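Local atomic coordinates of UDP-N-acetylglucosamine 4,6-dehydratase (Vibrio fischeri, PDB entry 3PVZ), a protein that binds NAD and is probably a lyase of the polysaccharide synthase family that dehydrates UDP-N-acetylglucosamine. Residues R136-V140 against N141-T145. Numbering follows the deposited sequence.
Sequences RMIDV and NVFNT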
loop_
_atom_site.group_PDB
_atom_site.type_symbol
_atom_site.label_atom_id
_atom_site.label_comp_id
_atom_site.label_asym_id
_atom_site.label_seq_id
_atom_site.Cartn_x
_atom_site.Cartn_y
_atom_site.Cartn_z
ATOM N N ARG A 136 2.345 -1.037 13.970
ATOM C CA ARG A 136 2.145 -1.753 12.728
ATOM C C ARG A 136 3.479 -2.095 12.049
ATOM O O ARG A 136 3.619 -3.124 11.447
ATOM C CB ARG A 136 1.225 -0.979 11.763
ATOM C CG ARG A 136 1.055 -1.730 10.471
ATOM C CD ARG A 136 0.116 -1.090 9.484
ATOM N NE ARG A 136 0.163 -1.860 8.248
ATOM C CZ ARG A 136 0.176 -1.349 7.018
ATOM N NH1 ARG A 136 0.159 -0.048 6.802
ATOM N NH2 ARG A 136 0.280 -2.141 5.983
HETATM N N MSE A 137 4.431 -1.188 12.131
HETATM C CA MSE A 137 5.740 -1.347 11.515
HETATM C C MSE A 137 6.460 -2.480 12.204
HETATM O O MSE A 137 7.176 -3.224 11.593
HETATM C CB MSE A 137 6.535 0.003 11.641
HETATM C CG MSE A 137 8.042 -0.123 11.761
HETATM SE SE MSE A 137 9.001 1.582 11.946
HETATM C CE MSE A 137 8.916 1.801 9.963
ATOM N N ILE A 138 6.271 -2.593 13.506
ATOM C CA ILE A 138 6.858 -3.698 14.259
ATOM C C ILE A 138 6.209 -5.022 13.827
ATOM O O ILE A 138 6.907 -6.029 13.699
ATOM C CB ILE A 138 6.683 -3.519 15.778
ATOM C CG1 ILE A 138 7.597 -2.416 16.302
ATOM C CG2 ILE A 138 6.984 -4.817 16.503
ATOM C CD1 ILE A 138 7.161 -1.940 17.655
ATOM N N ASP A 139 4.900 -5.004 13.584
ATOM C CA ASP A 139 4.160 -6.222 13.216
ATOM C C ASP A 139 4.554 -6.679 11.835
ATOM O O ASP A 139 4.839 -7.888 11.621
ATOM C CB ASP A 139 2.631 -6.015 13.257
ATOM C CG ASP A 139 2.052 -6.152 14.650
ATOM O OD1 ASP A 139 2.716 -6.784 15.502
ATOM O OD2 ASP A 139 0.924 -5.625 14.903
ATOM N N VAL A 140 4.597 -5.714 10.907
ATOM C CA VAL A 140 4.987 -5.994 9.520
ATOM C C VAL A 140 6.482 -6.308 9.408
ATOM O O VAL A 140 6.851 -7.249 8.706
ATOM C CB VAL A 140 4.642 -4.856 8.571
ATOM C CG1 VAL A 140 5.249 -5.145 7.175
ATOM C CG2 VAL A 140 3.133 -4.647 8.478
ATOM N N ASN A 141 7.356 -5.555 10.089
ATOM C CA ASN A 141 8.756 -5.748 9.818
ATOM C C ASN A 141 9.316 -6.866 10.715
ATOM O O ASN A 141 10.176 -7.582 10.260
ATOM C CB ASN A 141 9.618 -4.481 9.991
ATOM C CG ASN A 141 9.285 -3.344 9.026
ATOM O OD1 ASN A 141 8.569 -3.486 8.014
ATOM N ND2 ASN A 141 9.832 -2.167 9.359
ATOM N N VAL A 142 8.856 -7.020 11.955
ATOM C CA VAL A 142 9.418 -8.071 12.853
ATOM C C VAL A 142 8.569 -9.367 12.862
ATOM O O VAL A 142 9.007 -10.416 12.357
ATOM C CB VAL A 142 9.618 -7.541 14.285
ATOM C CG1 VAL A 142 10.321 -8.573 15.186
ATOM C CG2 VAL A 142 10.417 -6.206 14.253
ATOM N N PHE A 143 7.340 -9.268 13.364
ATOM C CA PHE A 143 6.520 -10.440 13.623
ATOM C C PHE A 143 6.016 -11.199 12.412
ATOM O O PHE A 143 6.004 -12.417 12.433
ATOM C CB PHE A 143 5.406 -10.100 14.610
ATOM C CG PHE A 143 5.933 -9.764 15.988
ATOM C CD1 PHE A 143 6.615 -10.728 16.736
ATOM C CD2 PHE A 143 5.829 -8.491 16.491
ATOM C CE1 PHE A 143 7.142 -10.402 17.952
ATOM C CE2 PHE A 143 6.336 -8.174 17.730
ATOM C CZ PHE A 143 6.992 -9.110 18.449
ATOM N N ASN A 144 5.658 -10.511 11.340
ATOM C CA ASN A 144 5.267 -11.166 10.104
ATOM C C ASN A 144 6.451 -11.910 9.525
ATOM O O ASN A 144 6.311 -12.981 8.889
ATOM C CB ASN A 144 4.795 -10.154 9.059
ATOM C CG ASN A 144 3.388 -9.617 9.340
ATOM O OD1 ASN A 144 2.746 -9.961 10.337
ATOM N ND2 ASN A 144 2.912 -8.736 8.459
ATOM N N THR A 145 7.623 -11.334 9.675
ATOM C CA THR A 145 8.811 -11.939 9.115
ATOM C C THR A 145 9.109 -13.225 9.869
ATOM O O THR A 145 9.239 -14.274 9.236
ATOM C CB THR A 145 10.001 -10.988 9.215
ATOM O OG1 THR A 145 9.656 -9.735 8.613
ATOM C CG2 THR A 145 11.221 -11.557 8.520
HETATM O O HOH W 1 5.057 -8.421 6.616
#
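Met137 meets Asn141 one turn further along the same helix: its carbonyl O takes the backbone N of Asn141 at 2.8 Å, and its CG lies 3.6 Å from the amide ND2. In this selenomethionine a bend at chi3 (-82°) turns CE back to 4.1 Å from Asn141 ND2. The Asn141 amide is gripped at both ends, OD1 by the backbone N of Leu122 and ND2 by Ser178 OG, which fixes its rotation next to Ala121, an NAD-binding residue. The helix widens into a pi-type turn at 141-143, and the Ile138 carbonyl O accepts two amides there, Val142 N at 2.8 Å from above the carbonyl plane and Phe143 N at 3.3 Å within it. Ile138 and Phe143 run side by side in the same direction; with CG2 anti to the backbone N, that methyl reaches CE2 of the ring (3.6 Å). Asp139 brings OD1 obliquely to CD2 of the same ring, the carboxylate plane turned 60° from it, while a salt bridge ties OD1 to Lys365. The Asp139 carbonyl O receives Asn144 N almost straight on (2.8 Å, C=O...N angle 174°), a five-residue step that belongs to the wide turn. Val140 O is joined to Asn144 ND2 by a water that donates to the carbonyl and accepts from the amide at 2.8 Å. Both residues touch the bound NAD, so this side of the wide turn forms part of the cofactor pocket. Helix 131-154, which carries the whole contact, follows strand 115-118 and precedes strand 159-163 in the Rossmann-type sheet. Met137, Val142 and Thr145 pack on helix 174-189, Ile138 and Phe143 on helix 351-367, where the Phe143 ring meets Phe357, and Ile138 also reaches helix 372-382.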